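Local coordinates for protein protease VP4 (Blotched snakehead virus, PDB 2GEF) that cleaves peptide bonds as a birnavirus serine protease with a serine/lysine catalytic dyad, and is itself one piece of a larger viral structural polyprotein, at residues P34-G39 with V167-L172; E46-V51 with L104-V109; P108-F113 with D121-W126. All blocks are in the same frame, centred on the assembly; numbering follows the deposited sequence.

Contact 1 (P34-G39 with V167-L172); sequences PVVAFG and VQFGNL
Phe-38 and Phe-169 bring their rings together from opposite directions, and this aromatic pair shows how an exposed and a partly exposed phenylalanine can close the outer end of an apolar contact. CZ of Phe-38 leads: it stands 3.4 Å above the plane of the Phe-169 ring, over its centre. With the two planes turned 49° from each other and the centroids 4.7 Å apart, the rings meet obliquely. CB of the chain neighbour Gln-168 lies over the rim of the opposite face of Phe-169. Phe-169 occupies the N-cap position of the helix that follows, and its chi1 of -43° sets CG beside the backbone N, directing the ring to the side chains of Val-36 and Phe-38.

The aliphatic contacts lie inward of the rings. The two methyls of Val-36 divide the work. CG2 meets CD2 of Phe-169 at 3.9 Å, while CG1 faces Leu-172, whose CD2 lies 4.0 Å from it. With CG anti to the backbone N (chi1 179°), Leu-172 reaches out from the first turn of the helix, and the same CD2 touches CE2 of Phe-38 at 3.8 Å. Leu-172 CD2 thus touches both Val-36 and Phe-38. Between the two segments the contacts are all apolar.

Strand 31-38 pairs with strand 43-52, where Val-36 packs on Ser-45, whose OG hydrogen-bonds to O of Leu-172. Val-36 also touches the catalytic Lys-173 of helix 170-178, and the contact lies where this lysine-bearing helix meets the sheet, beside the active site.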
ATOM      1  N   PRO A  34       3.407   0.338  -0.166  1.00  6.29           N
ATOM      2  CA  PRO A  34       4.383   0.764   0.823  1.00  6.85           C
ATOM      3  C   PRO A  34       4.057   1.953   1.577  1.00  6.74           C
ATOM      4  O   PRO A  34       3.307   2.804   1.088  1.00  6.72           O
ATOM      5  CB  PRO A  34       5.658   0.872   0.018  1.00  7.35           C
ATOM      6  CG  PRO A  34       5.130   1.436  -1.228  1.00  7.49           C
ATOM      7  CD  PRO A  34       3.875   0.648  -1.523  1.00  6.14           C
ATOM      8  N   VAL A  35       4.451   1.884   2.882  1.00  8.57           N
ATOM      9  CA  VAL A  35       4.175   2.933   3.838  1.00  7.22           C
ATOM     10  C   VAL A  35       5.471   3.393   4.524  1.00  9.61           C
ATOM     11  O   VAL A  35       6.156   2.587   5.199  1.00  6.86           O
ATOM     12  CB  VAL A  35       3.193   2.554   4.892  1.00  8.76           C
ATOM     13  CG1 VAL A  35       3.045   3.808   5.983  1.00  3.23           C
ATOM     14  CG2 VAL A  35       1.836   2.297   4.264  1.00 10.24           C
ATOM     15  N   VAL A  36       5.813   4.689   4.328  1.00 10.46           N
ATOM     16  CA  VAL A  36       7.086   5.171   4.876  1.00 10.71           C
ATOM     17  C   VAL A  36       6.728   6.239   6.009  1.00 12.44           C
ATOM     18  O   VAL A  36       5.666   6.938   5.945  1.00 14.40           O
ATOM     19  CB  VAL A  36       8.020   5.719   3.777  1.00  9.50           C
ATOM     20  CG1 VAL A  36       8.242   4.743   2.633  1.00  5.21           C
ATOM     21  CG2 VAL A  36       7.541   7.073   3.244  1.00  9.19           C
ATOM     22  N   ALA A  37       7.585   6.323   7.022  1.00 11.17           N
ATOM     23  CA  ALA A  37       7.498   7.286   8.082  1.00 10.21           C
ATOM     24  C   ALA A  37       8.921   7.655   8.525  1.00 10.78           C
ATOM     25  O   ALA A  37       9.907   6.830   8.366  1.00 10.20           O
ATOM     26  CB  ALA A  37       6.721   6.762   9.206  1.00 10.11           C
ATOM     27  N   PHE A  38       9.027   8.900   9.002  1.00  8.65           N
ATOM     28  CA  PHE A  38      10.327   9.548   9.446  1.00  9.37           C
ATOM     29  C   PHE A  38      10.307  10.060  10.864  1.00  7.44           C
ATOM     30  O   PHE A  38       9.478  10.883  11.167  1.00  9.42           O
ATOM     31  CB  PHE A  38      10.708  10.690   8.459  1.00  9.75           C
ATOM     32  CG  PHE A  38      10.473  10.307   7.012  1.00  9.80           C
ATOM     33  CD1 PHE A  38       9.263  10.577   6.395  1.00  3.43           C
ATOM     34  CD2 PHE A  38      11.449   9.635   6.314  1.00 12.55           C
ATOM     35  CE1 PHE A  38       8.998  10.134   5.060  1.00 10.71           C
ATOM     36  CE2 PHE A  38      11.256   9.221   5.008  1.00  9.89           C
ATOM     37  CZ  PHE A  38       9.992   9.480   4.365  1.00 11.22           C
ATOM     38  N   GLY A  39      11.254   9.671  11.733  1.00  7.86           N
ATOM     39  CA  GLY A  39      11.480  10.473  12.980  1.00  7.57           C
ATOM     40  C   GLY A  39      12.921  11.037  13.055  1.00  7.59           C
ATOM     41  O   GLY A  39      13.727  10.891  12.088  1.00  5.45           O
ATOM     42  N   VAL A 167       5.519   9.428  -6.787  1.00  7.84           N
ATOM     43  CA  VAL A 167       5.511   9.706  -5.348  1.00  9.63           C
ATOM     44  C   VAL A 167       7.002   9.786  -4.971  1.00  8.89           C
ATOM     45  O   VAL A 167       7.869   9.297  -5.713  1.00  8.63           O
ATOM     46  CB  VAL A 167       4.623   8.721  -4.580  1.00  9.43           C
ATOM     47  CG1 VAL A 167       5.189   7.371  -4.650  1.00  7.79           C
ATOM     48  CG2 VAL A 167       4.515   9.100  -3.143  1.00 11.61           C
ATOM     49  N   GLN A 168       7.299  10.584  -3.958  1.00  9.11           N
ATOM     50  CA  GLN A 168       8.606  10.623  -3.355  1.00  9.59           C
ATOM     51  C   GLN A 168       8.980   9.244  -2.659  1.00  8.94           C
ATOM     52  O   GLN A 168       8.137   8.521  -2.250  1.00  6.73           O
ATOM     53  CB  GLN A 168       8.485  11.638  -2.223  1.00 10.04           C
ATOM     54  CG  GLN A 168       8.921  13.095  -2.582  1.00 15.92           C
ATOM     55  CD  GLN A 168       9.398  13.894  -1.348  1.00  8.66           C
ATOM     56  OE1 GLN A 168      10.548  14.295  -1.341  1.00  2.00           O
ATOM     57  NE2 GLN A 168       8.511  14.084  -0.296  1.00  6.06           N
ATOM     58  N   PHE A 169      10.236   9.009  -2.328  1.00 10.65           N
ATOM     59  CA  PHE A 169      10.592   7.806  -1.474  1.00  9.12           C
ATOM     60  C   PHE A 169      10.544   6.461  -2.169  1.00  6.05           C
ATOM     61  O   PHE A 169      10.470   5.465  -1.508  1.00  5.55           O
ATOM     62  CB  PHE A 169       9.827   7.813  -0.107  1.00  9.27           C
ATOM     63  CG  PHE A 169       9.801   9.240   0.533  1.00 11.90           C
ATOM     64  CD1 PHE A 169      11.015   9.876   0.913  1.00 11.31           C
ATOM     65  CD2 PHE A 169       8.584   9.929   0.775  1.00  8.16           C
ATOM     66  CE1 PHE A 169      11.007  11.223   1.427  1.00  9.21           C
ATOM     67  CE2 PHE A 169       8.601  11.252   1.317  1.00 10.49           C
ATOM     68  CZ  PHE A 169       9.817  11.886   1.598  1.00  8.74           C
ATOM     69  N   GLY A 170      10.600   6.426  -3.473  1.00  5.83           N
ATOM     70  CA  GLY A 170      10.610   5.167  -4.212  1.00  7.54           C
ATOM     71  C   GLY A 170      11.631   4.110  -3.724  1.00  8.40           C
ATOM     72  O   GLY A 170      11.353   2.972  -3.482  1.00  9.29           O
ATOM     73  N   ASN A 171      12.872   4.480  -3.688  1.00 10.30           N
ATOM     74  CA  ASN A 171      13.872   3.663  -3.106  1.00 10.38           C
ATOM     75  C   ASN A 171      13.662   3.083  -1.692  1.00  9.47           C
ATOM     76  O   ASN A 171      13.957   1.967  -1.425  1.00  8.59           O
ATOM     77  CB  ASN A 171      15.131   4.504  -3.069  1.00 12.14           C
ATOM     78  CG  ASN A 171      16.305   3.639  -2.886  1.00 20.54           C
ATOM     79  OD1 ASN A 171      16.453   2.991  -1.829  1.00 28.53           O
ATOM     80  ND2 ASN A 171      17.053   3.445  -3.954  1.00 29.00           N
ATOM     81  N   LEU A 172      13.226   3.875  -0.743  1.00  8.36           N
ATOM     82  CA  LEU A 172      12.897   3.343   0.536  1.00  7.74           C
ATOM     83  C   LEU A 172      11.604   2.461   0.512  1.00  7.56           C
ATOM     84  O   LEU A 172      11.508   1.474   1.290  1.00  5.47           O
ATOM     85  CB  LEU A 172      12.667   4.546   1.503  1.00 10.03           C
ATOM     86  CG  LEU A 172      12.275   4.303   2.964  1.00  4.63           C
ATOM     87  CD1 LEU A 172      13.394   3.668   3.611  1.00  2.00           C
ATOM     88  CD2 LEU A 172      12.016   5.738   3.615  1.00  3.48           C
TER

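Contact 2 (E46-V51 with L104-V109); sequences ELYIAV and LTILPV
Tyr-48 and Pro-108 form a non-hydrogen-bonded pair, and the tyrosine illustrates how a ring laid across a strand makes use of a proline. Its CB starts against the backbone, 3.3 Å from the carbonyl O of Leu-107. With chi1 at -78°, CG lies beside the backbone N and the ring comes over Pro-108. CG and CD1 then meet CA of the proline, which sits over the ring centre, while CD2 reaches its N at 3.6 Å. Farther out, CE1 approaches CB at 3.7 Å and CZ lies over CB and CG; the CB approach is a CH-pi contact, 3.8 Å from the centroid. OE1 of Glu-46 stands at the ring edge, in plane, and the hydroxyl finally hydrogen-bonds to Asn-127, which also binds Glu-46 OE2.

Around this pair the backbones zip together. Ile-49 and Leu-107 exchange two bonds, as do Val-51 and Thr-105. A single straight one joins Val-109 N to Leu-47 O, and a water bridges Leu-47 N and Val-109 O. Ile-49 CG2 presses on Val-109 CG1 at 3.6 Å. This ladder is a central, buried antiparallel pair of the S50 peptidase's mixed sheet, with strand 31-38 beside 43-52 and strand 75-77 beside 104-109.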
ATOM      1  N   GLU A  46       7.431  -0.161   5.275  1.00  8.05           N
ATOM      2  CA  GLU A  46       6.644  -1.374   5.618  1.00 10.45           C
ATOM      3  C   GLU A  46       5.653  -1.600   4.484  1.00 10.24           C
ATOM      4  O   GLU A  46       5.174  -0.646   3.933  1.00 14.16           O
ATOM      5  CB  GLU A  46       5.703  -0.895   6.744  1.00 11.44           C
ATOM      6  CG  GLU A  46       5.585  -1.686   7.871  1.00 13.16           C
ATOM      7  CD  GLU A  46       4.992  -0.860   9.022  1.00 13.86           C
ATOM      8  OE1 GLU A  46       5.274   0.381   9.154  1.00 16.53           O
ATOM      9  OE2 GLU A  46       4.226  -1.446   9.807  1.00 15.32           O
ATOM     10  N   LEU A  47       5.118  -2.803   4.298  1.00 13.32           N
ATOM     11  CA  LEU A  47       3.821  -2.989   3.552  1.00 12.33           C
ATOM     12  C   LEU A  47       2.627  -2.971   4.385  1.00 12.31           C
ATOM     13  O   LEU A  47       2.661  -3.310   5.532  1.00 16.29           O
ATOM     14  CB  LEU A  47       3.874  -4.299   2.825  1.00 11.71           C
ATOM     15  CG  LEU A  47       5.016  -4.242   1.792  1.00  8.95           C
ATOM     16  CD1 LEU A  47       4.960  -5.608   1.143  1.00 10.99           C
ATOM     17  CD2 LEU A  47       4.995  -3.164   0.744  1.00  6.43           C
ATOM     18  N   TYR A  48       1.560  -2.500   3.797  1.00 15.20           N
ATOM     19  CA  TYR A  48       0.184  -2.574   4.287  1.00 15.14           C
ATOM     20  C   TYR A  48      -0.614  -3.165   3.149  1.00 16.28           C
ATOM     21  O   TYR A  48      -0.203  -3.069   1.983  1.00 19.65           O
ATOM     22  CB  TYR A  48      -0.410  -1.181   4.607  1.00 14.32           C
ATOM     23  CG  TYR A  48      -0.007  -0.502   5.925  1.00 13.52           C
ATOM     24  CD1 TYR A  48       1.323  -0.406   6.346  1.00 13.51           C
ATOM     25  CD2 TYR A  48      -0.952   0.065   6.706  1.00 18.82           C
ATOM     26  CE1 TYR A  48       1.670   0.232   7.550  1.00 16.59           C
ATOM     27  CE2 TYR A  48      -0.622   0.671   7.906  1.00 10.45           C
ATOM     28  CZ  TYR A  48       0.654   0.758   8.340  1.00 13.15           C
ATOM     29  OH  TYR A  48       0.845   1.455   9.612  1.00 17.25           O
ATOM     30  N   ILE A  49      -1.742  -3.712   3.488  1.00 15.02           N
ATOM     31  CA  ILE A  49      -2.638  -4.333   2.531  1.00 17.29           C
ATOM     32  C   ILE A  49      -3.890  -3.581   2.619  1.00 16.68           C
ATOM     33  O   ILE A  49      -4.252  -3.327   3.710  1.00 18.63           O
ATOM     34  CB  ILE A  49      -2.934  -5.822   2.734  1.00 16.67           C
ATOM     35  CG1 ILE A  49      -3.535  -6.333   1.403  1.00 11.30           C
ATOM     36  CG2 ILE A  49      -3.801  -6.145   4.054  1.00 20.06           C
ATOM     37  CD1 ILE A  49      -3.755  -7.733   1.350  1.00 16.25           C
ATOM     38  N   ALA A  50      -4.383  -3.047   1.494  1.00 17.83           N
ATOM     39  CA  ALA A  50      -5.736  -2.455   1.458  1.00 18.41           C
ATOM     40  C   ALA A  50      -6.700  -3.616   1.090  1.00 18.39           C
ATOM     41  O   ALA A  50      -6.444  -4.364   0.059  1.00 14.68           O
ATOM     42  CB  ALA A  50      -5.820  -1.486   0.379  1.00 17.26           C
ATOM     43  N   VAL A  51      -7.775  -3.745   1.873  1.00 16.55           N
ATOM     44  CA  VAL A  51      -8.873  -4.802   1.558  1.00 16.51           C
ATOM     45  C   VAL A  51     -10.168  -4.096   1.549  1.00 16.50           C
ATOM     46  O   VAL A  51     -10.433  -3.229   2.389  1.00 17.24           O
ATOM     47  CB  VAL A  51      -8.848  -6.002   2.586  1.00 15.76           C
ATOM     48  CG1 VAL A  51      -9.680  -7.277   1.982  1.00 18.02           C
ATOM     49  CG2 VAL A  51      -7.424  -6.463   2.674  1.00 10.03           C
ATOM     50  N   LEU A 104     -12.889   0.670   2.511  1.00 10.59           N
ATOM     51  CA  LEU A 104     -11.762  -0.264   2.487  1.00  9.50           C
ATOM     52  C   LEU A 104     -11.154  -0.054   3.840  1.00  9.96           C
ATOM     53  O   LEU A 104     -11.482   0.945   4.495  1.00  6.67           O
ATOM     54  CB  LEU A 104     -10.715   0.075   1.398  1.00 10.66           C
ATOM     55  CG  LEU A 104     -11.006  -0.141  -0.139  1.00 11.77           C
ATOM     56  CD1 LEU A 104     -11.235   1.212  -0.851  1.00  7.51           C
ATOM     57  CD2 LEU A 104      -9.777  -0.880  -0.841  1.00  8.66           C
ATOM     58  N   THR A 105     -10.341  -1.023   4.266  1.00  8.16           N
ATOM     59  CA  THR A 105      -9.568  -0.921   5.446  1.00  9.17           C
ATOM     60  C   THR A 105      -8.163  -1.229   5.064  1.00 11.71           C
ATOM     61  O   THR A 105      -7.955  -2.135   4.224  1.00 16.10           O
ATOM     62  CB  THR A 105     -10.070  -2.064   6.384  1.00  8.96           C
ATOM     63  OG1 THR A 105     -11.451  -1.852   6.614  1.00  6.67           O
ATOM     64  CG2 THR A 105      -9.473  -1.910   7.718  1.00  7.63           C
ATOM     65  N   ILE A 106      -7.164  -0.536   5.606  1.00 11.13           N
ATOM     66  CA  ILE A 106      -5.756  -0.897   5.330  1.00  7.55           C
ATOM     67  C   ILE A 106      -5.112  -1.385   6.655  1.00 10.08           C
ATOM     68  O   ILE A 106      -5.534  -1.015   7.759  1.00  8.40           O
ATOM     69  CB  ILE A 106      -4.985   0.322   4.719  1.00  8.39           C
ATOM     70  CG1 ILE A 106      -5.049   1.472   5.704  1.00  8.19           C
ATOM     71  CG2 ILE A 106      -5.657   0.751   3.438  1.00  5.21           C
ATOM     72  CD1 ILE A 106      -4.126   2.680   5.557  1.00  4.31           C
ATOM     73  N   LEU A 107      -4.195  -2.308   6.541  1.00  9.15           N
ATOM     74  CA  LEU A 107      -3.630  -3.042   7.680  1.00 11.48           C
ATOM     75  C   LEU A 107      -2.137  -3.239   7.497  1.00 11.44           C
ATOM     76  O   LEU A 107      -1.684  -3.633   6.370  1.00 14.34           O
ATOM     77  CB  LEU A 107      -4.267  -4.460   7.862  1.00 10.97           C
ATOM     78  CG  LEU A 107      -5.832  -4.449   7.999  1.00 12.61           C
ATOM     79  CD1 LEU A 107      -6.426  -5.828   7.642  1.00 10.60           C
ATOM     80  CD2 LEU A 107      -6.214  -4.029   9.335  1.00 11.05           C
ATOM     81  N   PRO A 108      -1.353  -3.025   8.564  1.00 11.23           N
ATOM     82  CA  PRO A 108       0.097  -3.310   8.338  1.00 11.56           C
ATOM     83  C   PRO A 108       0.265  -4.788   8.162  1.00 10.75           C
ATOM     84  O   PRO A 108      -0.449  -5.519   8.742  1.00 12.49           O
ATOM     85  CB  PRO A 108       0.812  -2.739   9.604  1.00 10.62           C
ATOM     86  CG  PRO A 108      -0.364  -2.228  10.518  1.00 12.56           C
ATOM     87  CD  PRO A 108      -1.681  -2.598   9.930  1.00  8.75           C
ATOM     88  N   VAL A 109       1.177  -5.257   7.313  1.00 13.63           N
ATOM     89  CA  VAL A 109       1.438  -6.702   7.190  1.00 12.04           C
ATOM     90  C   VAL A 109       2.996  -7.057   7.222  1.00 12.90           C
ATOM     91  O   VAL A 109       3.804  -6.385   6.503  1.00 13.57           O
ATOM     92  CB  VAL A 109       0.799  -7.208   5.924  1.00 15.48           C
ATOM     93  CG1 VAL A 109      -0.659  -6.705   5.799  1.00 14.79           C
ATOM     94  CG2 VAL A 109       1.549  -6.730   4.727  1.00 15.79           C
TER
HETATM   95  O   HOH W   1       6.210  -5.392   5.788  1.00 17.64           O

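Contact 3 (P108-F113 with D121-W126); sequences PVADVF and DVDVVW
Asp-121 and Phe-113 bind each other through both backbone groups, a hydrogen-bonded antiparallel pair near the closed end of the hairpin. The amide of Asp-121 reaches the carbonyl O of Phe-113 at 2.7 Å, and the amide of Phe-113 returns to O of Asp-121. Nearer the corner, Asp-123 uses two different partners: its N gives to O of Asp-111, with the donor tilted 31° from the carbonyl plane, and its O takes Ala-110 N at 3.0 Å. The last rung, from Val-125 N to Pro-108 O, is long at 3.3 Å; it is straight at the hydrogen, but the donor stands above the carbonyl plane.

Three carboxylates share one side with the Phe-113 ring; their partners are not on the opposing strand, and that of Asp-111 is weak. OD2 of Asp-121 makes a salt bridge with Arg-115, in the connecting turn, and OD1 of Asp-123 hydrogen-bonds to Ser-22. Asp-111 bends back to its own chain, where OD1 receives its bond from Val-112 N. Its OD2 remains 6.0 Å from OD2 of Asp-123, so any repulsion between them is probably mild. On this side, at the corner, Ala-110 CB touches CG1 of Val-125 and lies near OD2 of Asp-123.

The other side is apolar. CG1 of Val-122, anti to the backbone N at chi1 159°, meets CG1 of Val-109 at 3.5 Å, and its CG2 lies alongside CG1 of Val-112.

The chemistry therefore implies a two-sided hairpin: main-chain bonds set the pairing, Val-109, Val-112, Val-122 and Val-124 form the buried side, and Asp-121 and Asp-123, bound to Arg-115 and Ser-22, probably remain charged.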
ATOM      1  N   PRO A 108      -1.353  -3.025   8.564  1.00 11.23           N
ATOM      2  CA  PRO A 108       0.097  -3.310   8.338  1.00 11.56           C
ATOM      3  C   PRO A 108       0.265  -4.788   8.162  1.00 10.75           C
ATOM      4  O   PRO A 108      -0.449  -5.519   8.742  1.00 12.49           O
ATOM      5  CB  PRO A 108       0.812  -2.739   9.604  1.00 10.62           C
ATOM      6  CG  PRO A 108      -0.364  -2.228  10.518  1.00 12.56           C
ATOM      7  CD  PRO A 108      -1.681  -2.598   9.930  1.00  8.75           C
ATOM      8  N   VAL A 109       1.177  -5.257   7.313  1.00 13.63           N
ATOM      9  CA  VAL A 109       1.438  -6.702   7.190  1.00 12.04           C
ATOM     10  C   VAL A 109       2.996  -7.057   7.222  1.00 12.90           C
ATOM     11  O   VAL A 109       3.804  -6.385   6.503  1.00 13.57           O
ATOM     12  CB  VAL A 109       0.799  -7.208   5.924  1.00 15.48           C
ATOM     13  CG1 VAL A 109      -0.659  -6.705   5.799  1.00 14.79           C
ATOM     14  CG2 VAL A 109       1.549  -6.730   4.727  1.00 15.79           C
ATOM     15  N   ALA A 110       3.407  -8.108   7.962  1.00  8.16           N
ATOM     16  CA  ALA A 110       4.791  -8.547   7.942  1.00  8.10           C
ATOM     17  C   ALA A 110       5.168  -9.483   6.816  1.00  7.16           C
ATOM     18  O   ALA A 110       6.298  -9.610   6.560  1.00 10.40           O
ATOM     19  CB  ALA A 110       5.051  -9.240   9.193  1.00  7.24           C
ATOM     20  N   ASP A 111       4.235 -10.166   6.161  1.00  6.75           N
ATOM     21  CA  ASP A 111       4.517 -11.144   5.155  1.00  8.96           C
ATOM     22  C   ASP A 111       3.248 -11.697   4.533  1.00 10.21           C
ATOM     23  O   ASP A 111       2.176 -11.504   5.055  1.00 11.02           O
ATOM     24  CB  ASP A 111       5.237 -12.366   5.743  1.00  9.15           C
ATOM     25  CG  ASP A 111       6.178 -13.052   4.714  1.00 11.76           C
ATOM     26  OD1 ASP A 111       6.257 -12.637   3.499  1.00 14.44           O
ATOM     27  OD2 ASP A 111       6.854 -14.004   5.124  1.00 16.95           O
ATOM     28  N   VAL A 112       3.417 -12.484   3.467  1.00 11.34           N
ATOM     29  CA  VAL A 112       2.325 -12.915   2.571  1.00 10.92           C
ATOM     30  C   VAL A 112       2.696 -14.203   1.866  1.00 10.99           C
ATOM     31  O   VAL A 112       3.749 -14.329   1.182  1.00 10.18           O
ATOM     32  CB  VAL A 112       1.909 -11.848   1.447  1.00 10.87           C
ATOM     33  CG1 VAL A 112       0.587 -12.346   0.728  1.00  9.74           C
ATOM     34  CG2 VAL A 112       1.627 -10.485   2.089  1.00  9.00           C
ATOM     35  N   PHE A 113       1.797 -15.163   2.049  1.00 11.85           N
ATOM     36  CA  PHE A 113       1.985 -16.504   1.539  1.00 13.95           C
ATOM     37  C   PHE A 113       0.812 -16.679   0.648  1.00 13.55           C
ATOM     38  O   PHE A 113      -0.268 -16.718   1.169  1.00 15.15           O
ATOM     39  CB  PHE A 113       1.989 -17.554   2.707  1.00 13.77           C
ATOM     40  CG  PHE A 113       2.940 -17.156   3.842  1.00 18.22           C
ATOM     41  CD1 PHE A 113       4.342 -17.293   3.682  1.00 19.19           C
ATOM     42  CD2 PHE A 113       2.423 -16.524   5.012  1.00 20.21           C
ATOM     43  CE1 PHE A 113       5.219 -16.845   4.658  1.00 20.40           C
ATOM     44  CE2 PHE A 113       3.234 -16.115   6.004  1.00 20.41           C
ATOM     45  CZ  PHE A 113       4.691 -16.272   5.841  1.00 19.71           C
ATOM     46  N   ASP A 121      -2.492 -16.059   2.542  1.00 11.25           N
ATOM     47  CA  ASP A 121      -2.537 -16.003   3.956  1.00 12.13           C
ATOM     48  C   ASP A 121      -1.568 -14.865   4.249  1.00 11.94           C
ATOM     49  O   ASP A 121      -0.470 -14.850   3.758  1.00 12.87           O
ATOM     50  CB  ASP A 121      -2.025 -17.356   4.510  1.00 10.43           C
ATOM     51  CG  ASP A 121      -3.012 -18.412   4.368  1.00 14.99           C
ATOM     52  OD1 ASP A 121      -4.145 -18.323   4.901  1.00 16.33           O
ATOM     53  OD2 ASP A 121      -2.706 -19.362   3.642  1.00 22.87           O
ATOM     54  N   VAL A 122      -1.985 -13.898   5.037  1.00 13.18           N
ATOM     55  CA  VAL A 122      -1.286 -12.633   5.110  1.00 12.15           C
ATOM     56  C   VAL A 122      -1.102 -12.522   6.588  1.00 13.60           C
ATOM     57  O   VAL A 122      -2.077 -12.661   7.389  1.00 11.91           O
ATOM     58  CB  VAL A 122      -2.083 -11.399   4.472  1.00 12.98           C
ATOM     59  CG1 VAL A 122      -1.639  -9.966   4.957  1.00  9.07           C
ATOM     60  CG2 VAL A 122      -2.201 -11.476   2.910  1.00  7.43           C
ATOM     61  N   ASP A 123       0.159 -12.316   6.938  1.00 10.97           N
ATOM     62  CA  ASP A 123       0.483 -12.071   8.336  1.00 13.55           C
ATOM     63  C   ASP A 123       0.168 -10.594   8.687  1.00 11.74           C
ATOM     64  O   ASP A 123       0.965  -9.714   8.427  1.00  8.41           O
ATOM     65  CB  ASP A 123       1.969 -12.444   8.524  1.00 14.86           C
ATOM     66  CG  ASP A 123       2.457 -12.336   9.918  1.00 14.06           C
ATOM     67  OD1 ASP A 123       1.718 -12.027  10.846  1.00 15.51           O
ATOM     68  OD2 ASP A 123       3.658 -12.631  10.069  1.00 19.39           O
ATOM     69  N   VAL A 124      -1.003 -10.350   9.255  1.00  9.69           N
ATOM     70  CA  VAL A 124      -1.420  -9.014   9.654  1.00  9.65           C
ATOM     71  C   VAL A 124      -0.786  -8.766  11.040  1.00 10.92           C
ATOM     72  O   VAL A 124      -0.773  -9.598  11.873  1.00 11.99           O
ATOM     73  CB  VAL A 124      -2.994  -8.916   9.773  1.00 10.85           C
ATOM     74  CG1 VAL A 124      -3.569  -7.552  10.301  1.00  3.63           C
ATOM     75  CG2 VAL A 124      -3.708  -9.360   8.476  1.00  4.78           C
ATOM     76  N   VAL A 125      -0.258  -7.597  11.260  1.00 13.09           N
ATOM     77  CA  VAL A 125       0.421  -7.264  12.497  1.00 13.14           C
ATOM     78  C   VAL A 125      -0.176  -5.922  13.044  1.00 13.78           C
ATOM     79  O   VAL A 125      -0.829  -5.156  12.303  1.00 12.12           O
ATOM     80  CB  VAL A 125       2.044  -7.145  12.276  1.00 13.92           C
ATOM     81  CG1 VAL A 125       2.799  -8.564  12.110  1.00 10.07           C
ATOM     82  CG2 VAL A 125       2.488  -6.083  11.178  1.00 12.03           C
ATOM     83  N   TRP A 126       0.112  -5.638  14.306  1.00 14.04           N
ATOM     84  CA  TRP A 126       0.058  -4.302  14.867  1.00 15.49           C
ATOM     85  C   TRP A 126       1.465  -3.730  14.880  1.00 15.95           C
ATOM     86  O   TRP A 126       2.426  -4.332  15.397  1.00 15.96           O
ATOM     87  CB  TRP A 126      -0.474  -4.341  16.308  1.00 17.41           C
ATOM     88  CG  TRP A 126      -1.878  -4.856  16.449  1.00 20.79           C
ATOM     89  CD1 TRP A 126      -2.629  -5.478  15.457  1.00 21.91           C
ATOM     90  CD2 TRP A 126      -2.690  -4.844  17.619  1.00 20.84           C
ATOM     91  NE1 TRP A 126      -3.891  -5.810  15.953  1.00 25.43           N
ATOM     92  CE2 TRP A 126      -3.964  -5.395  17.263  1.00 24.72           C
ATOM     93  CE3 TRP A 126      -2.506  -4.364  18.920  1.00 26.67           C
ATOM     94  CZ2 TRP A 126      -5.018  -5.516  18.184  1.00 20.72           C
ATOM     95  CZ3 TRP A 126      -3.566  -4.471  19.822  1.00 19.28           C
ATOM     96  CH2 TRP A 126      -4.788  -5.053  19.446  1.00 20.72           C
TER

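Contact 2 is the core of the set, almost wholly buried; contacts 1 and 3 each run from buried residues to exposed phenylalanines. Contacts 1 and 2 share a sheet through neighbouring strands 31-38 and 43-52, where Val-35 probably hydrogen-bonds to Glu-46. Contacts 2 and 3 share Pro-108 and Val-109, after which the chain turns a corner into a second sheet; Leu-107 and Val-124 pack across the junction. Chemistry follows place: contact 1, a helix against a strand beside the catalytic dyad, is purely apolar, whereas the other two are backbone ladders. Carboxylates gather in contact 3, which lies away from the annotated active site.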